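Local coordinates for Mec-8 protein (Caenorhabditis elegans, PDB 6DG0) that probably binds RNA as a splicing factor, its C-terminal RNA recognition motif here holding a short strand of DNA, at residues 4-9 against 74-79; 31-36 against 44-49. The protein carries 2 engineered substitutions. One frame throughout, in Å; residues are numbered along the deposited sequence.

Contact 1: 4-9 against 74-79; sequences STLFVA and LRIEYA. With nucleotides of chain D.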
loop_
_atom_site.group_PDB
_atom_site.type_symbol
_atom_site.label_atom_id
_atom_site.label_comp_id
_atom_site.label_asym_id
_atom_site.label_seq_id
_atom_site.Cartn_x
_atom_site.Cartn_y
_atom_site.Cartn_z
ATOM N N SER A 4 9.637 -6.416 -2.952
ATOM C CA SER A 4 9.117 -5.383 -3.842
ATOM C C SER A 4 8.100 -4.487 -3.141
ATOM O O SER A 4 7.153 -4.971 -2.520
ATOM C CB SER A 4 8.489 -6.018 -5.084
ATOM O OG SER A 4 8.022 -5.027 -5.982
ATOM N N THR A 5 8.303 -3.178 -3.254
ATOM C CA THR A 5 7.466 -2.201 -2.568
ATOM C C THR A 5 6.420 -1.576 -3.494
ATOM O O THR A 5 6.715 -1.247 -4.643
ATOM C CB THR A 5 8.333 -1.074 -1.960
ATOM O OG1 THR A 5 9.267 -1.633 -1.028
ATOM C CG2 THR A 5 7.469 -0.045 -1.245
ATOM N N LEU A 6 5.206 -1.405 -2.981
ATOM C CA LEU A 6 4.134 -0.746 -3.723
ATOM C C LEU A 6 3.876 0.663 -3.193
ATOM O O LEU A 6 4.118 0.947 -2.020
ATOM C CB LEU A 6 2.844 -1.568 -3.655
ATOM C CG LEU A 6 2.850 -2.968 -4.274
ATOM C CD1 LEU A 6 1.533 -3.679 -3.997
ATOM C CD2 LEU A 6 3.115 -2.887 -5.771
ATOM N N PHE A 7 3.396 1.543 -4.068
ATOM C CA PHE A 7 2.975 2.885 -3.672
ATOM C C PHE A 7 1.450 2.993 -3.682
ATOM O O PHE A 7 0.808 2.648 -4.671
ATOM C CB PHE A 7 3.595 3.939 -4.596
ATOM C CG PHE A 7 2.994 5.310 -4.447
ATOM C CD1 PHE A 7 3.379 6.140 -3.406
ATOM C CD2 PHE A 7 2.056 5.777 -5.355
ATOM C CE1 PHE A 7 2.827 7.402 -3.262
ATOM C CE2 PHE A 7 1.505 7.037 -5.219
ATOM C CZ PHE A 7 1.892 7.850 -4.172
ATOM N N VAL A 8 0.877 3.482 -2.586
ATOM C CA VAL A 8 -0.577 3.594 -2.468
ATOM C C VAL A 8 -1.041 5.030 -2.225
ATOM O O VAL A 8 -0.622 5.676 -1.268
ATOM C CB VAL A 8 -1.112 2.698 -1.333
ATOM C CG1 VAL A 8 -2.632 2.761 -1.275
ATOM C CG2 VAL A 8 -0.641 1.262 -1.523
ATOM N N ALA A 9 -1.918 5.510 -3.101
ATOM C CA ALA A 9 -2.471 6.861 -3.026
ATOM C C ALA A 9 -3.980 6.806 -2.798
ATOM O O ALA A 9 -4.544 5.719 -2.663
ATOM C CB ALA A 9 -2.149 7.642 -4.292
ATOM N N LEU A 74 -8.680 2.972 -3.911
ATOM C CA LEU A 74 -7.235 3.082 -3.755
ATOM C C LEU A 74 -6.507 3.096 -5.096
ATOM O O LEU A 74 -6.826 2.317 -5.992
ATOM C CB LEU A 74 -6.709 1.927 -2.903
ATOM C CG LEU A 74 -7.092 1.915 -1.422
ATOM C CD1 LEU A 74 -6.392 0.769 -0.708
ATOM C CD2 LEU A 74 -6.782 3.251 -0.756
ATOM N N ARG A 75 -5.527 3.986 -5.229
ATOM C CA ARG A 75 -4.689 4.013 -6.423
ATOM C C ARG A 75 -3.294 3.502 -6.083
ATOM O O ARG A 75 -2.559 4.122 -5.313
ATOM C CB ARG A 75 -4.617 5.419 -7.025
ATOM C CG ARG A 75 -5.942 5.929 -7.569
ATOM C CD ARG A 75 -5.809 7.306 -8.211
ATOM N NE ARG A 75 -5.189 8.292 -7.330
ATOM C CZ ARG A 75 -5.863 9.090 -6.509
ATOM N NH1 ARG A 75 -7.187 9.029 -6.456
ATOM N NH2 ARG A 75 -5.216 9.964 -5.750
ATOM N N ILE A 76 -2.938 2.363 -6.670
ATOM C CA ILE A 76 -1.682 1.697 -6.352
ATOM C C ILE A 76 -0.729 1.623 -7.541
ATOM O O ILE A 76 -1.127 1.271 -8.652
ATOM C CB ILE A 76 -1.934 0.266 -5.836
ATOM C CG1 ILE A 76 -3.002 0.272 -4.740
ATOM C CG2 ILE A 76 -0.641 -0.361 -5.333
ATOM C CD1 ILE A 76 -3.298 -1.101 -4.167
ATOM N N GLU A 77 0.534 1.958 -7.292
ATOM C CA GLU A 77 1.589 1.837 -8.293
ATOM C C GLU A 77 2.773 1.084 -7.705
ATOM O O GLU A 77 2.859 0.901 -6.491
ATOM C CB GLU A 77 2.050 3.210 -8.779
ATOM C CG GLU A 77 0.952 4.117 -9.287
ATOM C CD GLU A 77 1.463 5.506 -9.610
ATOM O OE1 GLU A 77 2.683 5.742 -9.460
ATOM O OE2 GLU A 77 0.648 6.363 -10.009
ATOM N N TYR A 78 3.685 0.644 -8.567
ATOM C CA TYR A 78 4.987 0.190 -8.100
ATOM C C TYR A 78 5.733 1.394 -7.536
ATOM O O TYR A 78 5.743 2.462 -8.153
ATOM C CB TYR A 78 5.805 -0.450 -9.225
ATOM C CG TYR A 78 5.287 -1.777 -9.737
ATOM C CD1 TYR A 78 5.312 -2.915 -8.940
ATOM C CD2 TYR A 78 4.817 -1.901 -11.038
ATOM C CE1 TYR A 78 4.851 -4.131 -9.415
ATOM C CE2 TYR A 78 4.361 -3.110 -11.523
ATOM C CZ TYR A 78 4.378 -4.222 -10.709
ATOM O OH TYR A 78 3.921 -5.427 -11.189
ATOM N N ALA A 79 6.355 1.231 -6.373
ATOM C CA ALA A 79 7.170 2.303 -5.810
ATOM C C ALA A 79 8.412 2.496 -6.668
ATOM O O ALA A 79 8.888 1.556 -7.304
ATOM C CB ALA A 79 7.550 1.994 -4.370
ATOM P P DC D 3 5.333 12.477 -5.650
ATOM O OP1 DC D 3 6.369 13.254 -4.936
ATOM O OP2 DC D 3 5.557 12.067 -7.054
ATOM O "O5'" DC D 3 4.999 11.157 -4.808
ATOM C "C5'" DC D 3 4.827 11.234 -3.393
ATOM C "C4'" DC D 3 5.791 10.303 -2.670
ATOM O "O4'" DC D 3 5.540 8.934 -3.083
ATOM C "C3'" DC D 3 7.272 10.550 -2.937
ATOM O "O3'" DC D 3 8.028 10.226 -1.778
ATOM C "C2'" DC D 3 7.570 9.588 -4.080
ATOM C "C1'" DC D 3 6.685 8.402 -3.721
ATOM N N1 DC D 3 6.238 7.620 -4.905
ATOM C C2 DC D 3 6.892 6.429 -5.232
ATOM O O2 DC D 3 7.835 6.047 -4.528
ATOM N N3 DC D 3 6.475 5.727 -6.315
ATOM C C4 DC D 3 5.456 6.175 -7.050
ATOM N N4 DC D 3 5.081 5.447 -8.106
ATOM C C5 DC D 3 4.778 7.388 -6.734
ATOM C C6 DC D 3 5.198 8.073 -5.665
ATOM P P DG D 2 2.965 13.089 -10.638
ATOM O OP1 DG D 2 3.834 14.260 -10.882
ATOM O OP2 DG D 2 3.378 11.749 -11.111
ATOM O "O5'" DG D 2 2.699 13.030 -9.065
ATOM C "C5'" DG D 2 2.515 14.242 -8.344
ATOM C "C4'" DG D 2 2.054 13.956 -6.932
ATOM O "O4'" DG D 2 0.689 13.526 -6.967
ATOM C "C3'" DG D 2 2.791 12.826 -6.243
ATOM O "O3'" DG D 2 3.968 13.327 -5.608
ATOM C "C2'" DG D 2 1.763 12.318 -5.221
ATOM C "C1'" DG D 2 0.415 12.772 -5.810
ATOM N N9 DG D 2 -0.482 11.676 -6.180
ATOM C C8 DG D 2 -1.800 11.538 -5.820
ATOM N N7 DG D 2 -2.364 10.467 -6.305
ATOM C C5 DG D 2 -1.361 9.857 -7.043
ATOM C C6 DG D 2 -1.385 8.659 -7.797
ATOM O O6 DG D 2 -2.332 7.877 -7.965
ATOM N N1 DG D 2 -0.153 8.398 -8.391
ATOM C C2 DG D 2 0.961 9.194 -8.272
ATOM N N2 DG D 2 2.060 8.778 -8.917
ATOM N N3 DG D 2 0.998 10.320 -7.569
ATOM C C4 DG D 2 -0.194 10.588 -6.983
ATOM O "O5'" DA D 1 -0.768 10.795 -13.394
ATOM C "C5'" DA D 1 -1.184 12.151 -13.524
ATOM C "C4'" DA D 1 -0.489 13.049 -12.507
ATOM O "O4'" DA D 1 -1.437 13.463 -11.504
ATOM C "C3'" DA D 1 0.650 12.418 -11.729
ATOM O "O3'" DA D 1 1.534 13.447 -11.277
ATOM C "C2'" DA D 1 -0.093 11.737 -10.571
ATOM C "C1'" DA D 1 -1.302 12.659 -10.347
ATOM N N9 DA D 1 -2.566 11.939 -10.201
ATOM C C8 DA D 1 -3.013 10.904 -10.977
ATOM N N7 DA D 1 -4.202 10.467 -10.645
ATOM C C5 DA D 1 -4.573 11.281 -9.589
ATOM C C6 DA D 1 -5.735 11.328 -8.794
ATOM N N6 DA D 1 -6.771 10.501 -8.960
ATOM N N1 DA D 1 -5.789 12.258 -7.820
ATOM C C2 DA D 1 -4.750 13.086 -7.661
ATOM N N3 DA D 1 -3.607 13.140 -8.347
ATOM C C4 DA D 1 -3.582 12.202 -9.307
#
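Glu77 OE1, set obliquely beside the Phe7 ring, accepts a hydrogen bond from N4 of DC3 of chain D, a cytidine of the bound DNA, at 2.8 Å and a weak one from N2 of DG2 of chain D. The two strands, first and last of an RNA recognition motif, are antiparallel, and Phe7 is its RNP2 aromatic. Glu77 OE2 accepts from N1 of DG2 at 2.7 Å and also from N2, so one acid reads the Watson-Crick edge of guanine and ties it to the next base. With CG anti to the backbone N (chi1 168°), the Phe7 ring lies flat under the cytosine, C6 of DC3 over its centre, 3.3 Å above the ring plane. Replacing Phe7 by an alanine removes this ring, and the cytosine would probably lose its platform and tilt from Glu77 OE1. Arg75 reads the Hoogsteen edge, NE donating to O6 of DG2 and NH2 to N7 at 2.9 Å, while the base of DA1 of chain D covers one face of its guanidinium. Val8 and Ile76 lie side by side on the other sheet face, against Phe24. Five backbone hydrogen bonds join the strands, Phe7 N to Glu77 O at 2.6 Å among them.

Contact 2: 31-36 against 44-49; sequences TRLRLH and AFVEYS. With nucleotides of chain D.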
loop_
_atom_site.group_PDB
_atom_site.type_symbol
_atom_site.label_atom_id
_atom_site.label_comp_id
_atom_site.label_asym_id
_atom_site.label_seq_id
_atom_site.Cartn_x
_atom_site.Cartn_y
_atom_site.Cartn_z
ATOM N N THR A 31 5.096 -8.284 3.898
ATOM C CA THR A 31 6.159 -8.146 4.886
ATOM C C THR A 31 5.939 -6.983 5.849
ATOM O O THR A 31 5.885 -7.183 7.061
ATOM C CB THR A 31 7.526 -7.964 4.202
ATOM O OG1 THR A 31 7.692 -8.960 3.184
ATOM C CG2 THR A 31 8.647 -8.086 5.221
ATOM N N ARG A 32 5.799 -5.774 5.313
ATOM C CA ARG A 32 5.698 -4.581 6.153
ATOM C C ARG A 32 5.071 -3.384 5.438
ATOM O O ARG A 32 5.091 -3.292 4.210
ATOM C CB ARG A 32 7.074 -4.198 6.699
ATOM C CG ARG A 32 8.155 -4.085 5.651
ATOM C CD ARG A 32 9.518 -4.317 6.276
ATOM N NE ARG A 32 10.597 -4.242 5.298
ATOM C CZ ARG A 32 11.445 -3.222 5.203
ATOM N NH1 ARG A 32 12.399 -3.236 4.284
ATOM N NH2 ARG A 32 11.336 -2.191 6.030
ATOM N N LEU A 33 4.518 -2.470 6.229
ATOM C CA LEU A 33 3.824 -1.291 5.720
ATOM C C LEU A 33 4.289 -0.008 6.420
ATOM O O LEU A 33 4.575 -0.015 7.615
ATOM C CB LEU A 33 2.308 -1.476 5.884
ATOM C CG LEU A 33 1.334 -0.319 5.648
ATOM C CD1 LEU A 33 0.027 -0.870 5.113
ATOM C CD2 LEU A 33 1.081 0.478 6.921
ATOM N N ARG A 34 4.365 1.086 5.667
ATOM C CA ARG A 34 4.648 2.394 6.251
ATOM C C ARG A 34 3.646 3.438 5.788
ATOM O O ARG A 34 3.408 3.604 4.587
ATOM C CB ARG A 34 6.069 2.866 5.923
ATOM C CG ARG A 34 7.146 2.161 6.729
ATOM C CD ARG A 34 8.401 1.871 5.924
ATOM N NE ARG A 34 9.481 2.799 6.258
ATOM C CZ ARG A 34 10.403 2.567 7.190
ATOM N NH1 ARG A 34 10.366 1.442 7.892
ATOM N NH2 ARG A 34 11.355 3.462 7.433
ATOM N N LEU A 35 3.075 4.143 6.760
ATOM C CA LEU A 35 2.031 5.125 6.515
ATOM C C LEU A 35 2.586 6.528 6.749
ATOM O O LEU A 35 3.007 6.875 7.857
ATOM C CB LEU A 35 0.823 4.866 7.415
ATOM C CG LEU A 35 -0.402 5.765 7.243
ATOM C CD1 LEU A 35 -0.907 5.712 5.816
ATOM C CD2 LEU A 35 -1.492 5.361 8.221
ATOM N N HIS A 36 2.577 7.340 5.700
ATOM C CA HIS A 36 3.216 8.644 5.734
ATOM C C HIS A 36 2.241 9.755 5.406
ATOM O O HIS A 36 1.431 9.644 4.483
ATOM C CB HIS A 36 4.386 8.688 4.759
ATOM C CG HIS A 36 4.860 10.074 4.451
ATOM N ND1 HIS A 36 4.534 10.722 3.275
ATOM C CD2 HIS A 36 5.615 10.939 5.160
ATOM C CE1 HIS A 36 5.086 11.924 3.274
ATOM N NE2 HIS A 36 5.745 12.083 4.408
ATOM N N ALA A 44 0.876 5.558 1.300
ATOM C CA ALA A 44 1.443 4.401 1.990
ATOM C C ALA A 44 2.414 3.614 1.121
ATOM O O ALA A 44 2.248 3.532 -0.094
ATOM C CB ALA A 44 0.333 3.493 2.477
ATOM N N PHE A 45 3.427 3.034 1.757
ATOM C CA PHE A 45 4.339 2.124 1.080
ATOM C C PHE A 45 4.216 0.722 1.674
ATOM O O PHE A 45 4.457 0.517 2.864
ATOM C CB PHE A 45 5.776 2.641 1.179
ATOM C CG PHE A 45 5.974 3.991 0.549
ATOM C CD1 PHE A 45 6.196 4.111 -0.813
ATOM C CD2 PHE A 45 5.921 5.140 1.316
ATOM C CE1 PHE A 45 6.374 5.352 -1.393
ATOM C CE2 PHE A 45 6.097 6.385 0.743
ATOM C CZ PHE A 45 6.323 6.492 -0.614
ATOM N N VAL A 46 3.837 -0.239 0.837
ATOM C CA VAL A 46 3.600 -1.605 1.294
ATOM C C VAL A 46 4.560 -2.588 0.632
ATOM O O VAL A 46 4.622 -2.681 -0.594
ATOM C CB VAL A 46 2.153 -2.048 1.012
ATOM C CG1 VAL A 46 1.870 -3.383 1.682
ATOM C CG2 VAL A 46 1.179 -0.991 1.499
ATOM N N GLU A 47 5.304 -3.324 1.452
ATOM C CA GLU A 47 6.317 -4.244 0.949
ATOM C C GLU A 47 5.853 -5.700 0.926
ATOM O O GLU A 47 5.220 -6.176 1.867
ATOM C CB GLU A 47 7.590 -4.132 1.786
ATOM C CG GLU A 47 8.760 -4.897 1.206
ATOM C CD GLU A 47 9.979 -4.861 2.102
ATOM O OE1 GLU A 47 9.878 -5.315 3.259
ATOM O OE2 GLU A 47 11.038 -4.378 1.647
ATOM N N TYR A 48 6.173 -6.398 -0.160
ATOM C CA TYR A 48 5.919 -7.832 -0.261
ATOM C C TYR A 48 7.215 -8.623 -0.467
ATOM O O TYR A 48 8.233 -8.062 -0.869
ATOM C CB TYR A 48 4.926 -8.114 -1.386
ATOM C CG TYR A 48 3.500 -7.783 -1.007
ATOM C CD1 TYR A 48 2.997 -6.496 -1.165
ATOM C CD2 TYR A 48 2.658 -8.757 -0.485
ATOM C CE1 TYR A 48 1.692 -6.193 -0.811
ATOM C CE2 TYR A 48 1.357 -8.465 -0.130
ATOM C CZ TYR A 48 0.879 -7.182 -0.296
ATOM O OH TYR A 48 -0.418 -6.890 0.057
ATOM N N SER A 49 7.166 -9.927 -0.201
ATOM C CA SER A 49 8.369 -10.759 -0.180
ATOM C C SER A 49 9.078 -10.843 -1.532
ATOM O O SER A 49 10.297 -10.998 -1.589
ATOM C CB SER A 49 8.022 -12.169 0.305
ATOM O OG SER A 49 7.097 -12.799 -0.564
ATOM P P DA D 4 9.152 11.235 -1.234
ATOM O OP1 DA D 4 8.646 12.618 -1.388
ATOM O OP2 DA D 4 10.430 10.844 -1.869
ATOM O "O5'" DA D 4 9.267 10.886 0.323
ATOM C "C5'" DA D 4 8.128 10.985 1.173
ATOM C "C4'" DA D 4 8.321 10.144 2.426
ATOM O "O4'" DA D 4 8.087 8.747 2.109
ATOM C "C3'" DA D 4 9.720 10.216 3.036
ATOM O "O3'" DA D 4 9.650 10.229 4.457
ATOM C "C2'" DA D 4 10.395 8.948 2.518
ATOM C "C1'" DA D 4 9.225 7.976 2.429
ATOM N N9 DA D 4 9.398 6.970 1.385
ATOM C C8 DA D 4 9.669 7.199 0.064
ATOM N N7 DA D 4 9.779 6.107 -0.653
ATOM C C5 DA D 4 9.566 5.087 0.261
ATOM C C6 DA D 4 9.551 3.684 0.129
ATOM N N6 DA D 4 9.761 3.050 -1.030
ATOM N N1 DA D 4 9.309 2.954 1.238
ATOM C C2 DA D 4 9.098 3.591 2.396
ATOM N N3 DA D 4 9.088 4.900 2.644
ATOM C C4 DA D 4 9.332 5.599 1.523
ATOM P P DC D 5 10.910 10.739 5.318
ATOM O OP1 DC D 5 10.406 11.471 6.503
ATOM O OP2 DC D 5 11.839 11.410 4.382
ATOM O "O5'" DC D 5 11.605 9.382 5.806
ATOM C "C5'" DC D 5 10.907 8.513 6.685
ATOM C "C4'" DC D 5 11.529 7.126 6.694
ATOM O "O4'" DC D 5 11.352 6.507 5.401
ATOM C "C3'" DC D 5 13.036 7.069 6.980
ATOM O "O3'" DC D 5 13.255 6.435 8.238
ATOM C "C2'" DC D 5 13.627 6.249 5.819
ATOM C "C1'" DC D 5 12.396 5.595 5.210
ATOM N N1 DC D 5 12.524 5.298 3.756
ATOM C C2 DC D 5 12.328 3.989 3.309
ATOM O O2 DC D 5 12.041 3.111 4.130
ATOM N N3 DC D 5 12.447 3.721 1.985
ATOM C C4 DC D 5 12.757 4.698 1.133
ATOM N N4 DC D 5 12.865 4.384 -0.162
ATOM C C5 DC D 5 12.967 6.039 1.570
ATOM C C6 DC D 5 12.844 6.292 2.879
ATOM P P DC D 3 5.333 12.477 -5.650
ATOM O OP1 DC D 3 6.369 13.254 -4.936
ATOM O OP2 DC D 3 5.557 12.067 -7.054
ATOM O "O5'" DC D 3 4.999 11.157 -4.808
ATOM C "C5'" DC D 3 4.827 11.234 -3.393
ATOM C "C4'" DC D 3 5.791 10.303 -2.670
ATOM O "O4'" DC D 3 5.540 8.934 -3.083
ATOM C "C3'" DC D 3 7.272 10.550 -2.937
ATOM O "O3'" DC D 3 8.028 10.226 -1.778
ATOM C "C2'" DC D 3 7.570 9.588 -4.080
ATOM C "C1'" DC D 3 6.685 8.402 -3.721
ATOM N N1 DC D 3 6.238 7.620 -4.905
ATOM C C2 DC D 3 6.892 6.429 -5.232
ATOM O O2 DC D 3 7.835 6.047 -4.528
ATOM N N3 DC D 3 6.475 5.727 -6.315
ATOM C C4 DC D 3 5.456 6.175 -7.050
ATOM N N4 DC D 3 5.081 5.447 -8.106
ATOM C C5 DC D 3 4.778 7.388 -6.734
ATOM C C6 DC D 3 5.198 8.073 -5.665
#
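Two residues of one strand, Thr31 and Arg32, stand against the single Glu47 of the other, making a classic beta bulge in the hairpin of strands 30-37 and 42-48, second and third of the RNA recognition motif. Thr31 N donates to Glu47 O at 2.9 Å and Glu47 N to Arg32 O at 2.8 Å, nearly straight. CG of Arg32 sits between its backbone N and carbonyl carbon (chi1 51°), from where the extended chain brings NE to Glu47 OE1 in a salt bridge; the modelled 2.4 Å is too short to be taken literally. The guanidinium and carboxylate planes are 69° apart, and the second link, NH1 to OE2, is weak; NH1 has another acceptor in Ala84 O. Beyond the bulge, Arg34 and Phe45 exchange two backbone bonds and turn their side chains to the bound DNA. Phe45, in the RNP1 sequence, lies beneath DA4 of chain D, whose C5 is over the ring centre, 3.4 Å above its plane, while the edge of the Phe45 ring meets O2 and C1' of DC3 of chain D. Arg34, bent at chi2 and chi3, brings its guanidinium face against O2 of DC5 of chain D. On the reverse face, Leu33 CD1 touches Val46 CG2 at 3.8 Å, beside helix 17-24. C4' of DA4 lies over the centre of the His36 ring, 3.7 Å above its plane.

From the N terminus the chain lays down 4-9, passes through helix 17-24, and makes the hairpin that contact 2 closes between 31-36 and 44-49. Helix 51-61 and a long loop follow before 74-79 returns beside 4-9, closing the larger loop of contact 1, with contact 2 nested inside. The pairs form halves of one sheet, strand order 2-3-1-4, both helices packed on the face that carries Val8, Ile76, Leu33 and Val46. Strands 4-11 and 42-48 join them: Leu6 N lies 2.8 Å from Val46 O, a probable hydrogen bond, and Phe7 CD1 meets Phe45 CE1 at 3.7 Å. DC3 of chain D touches both Phe7 and Phe45, so the bound strand runs from contact 1 to contact 2.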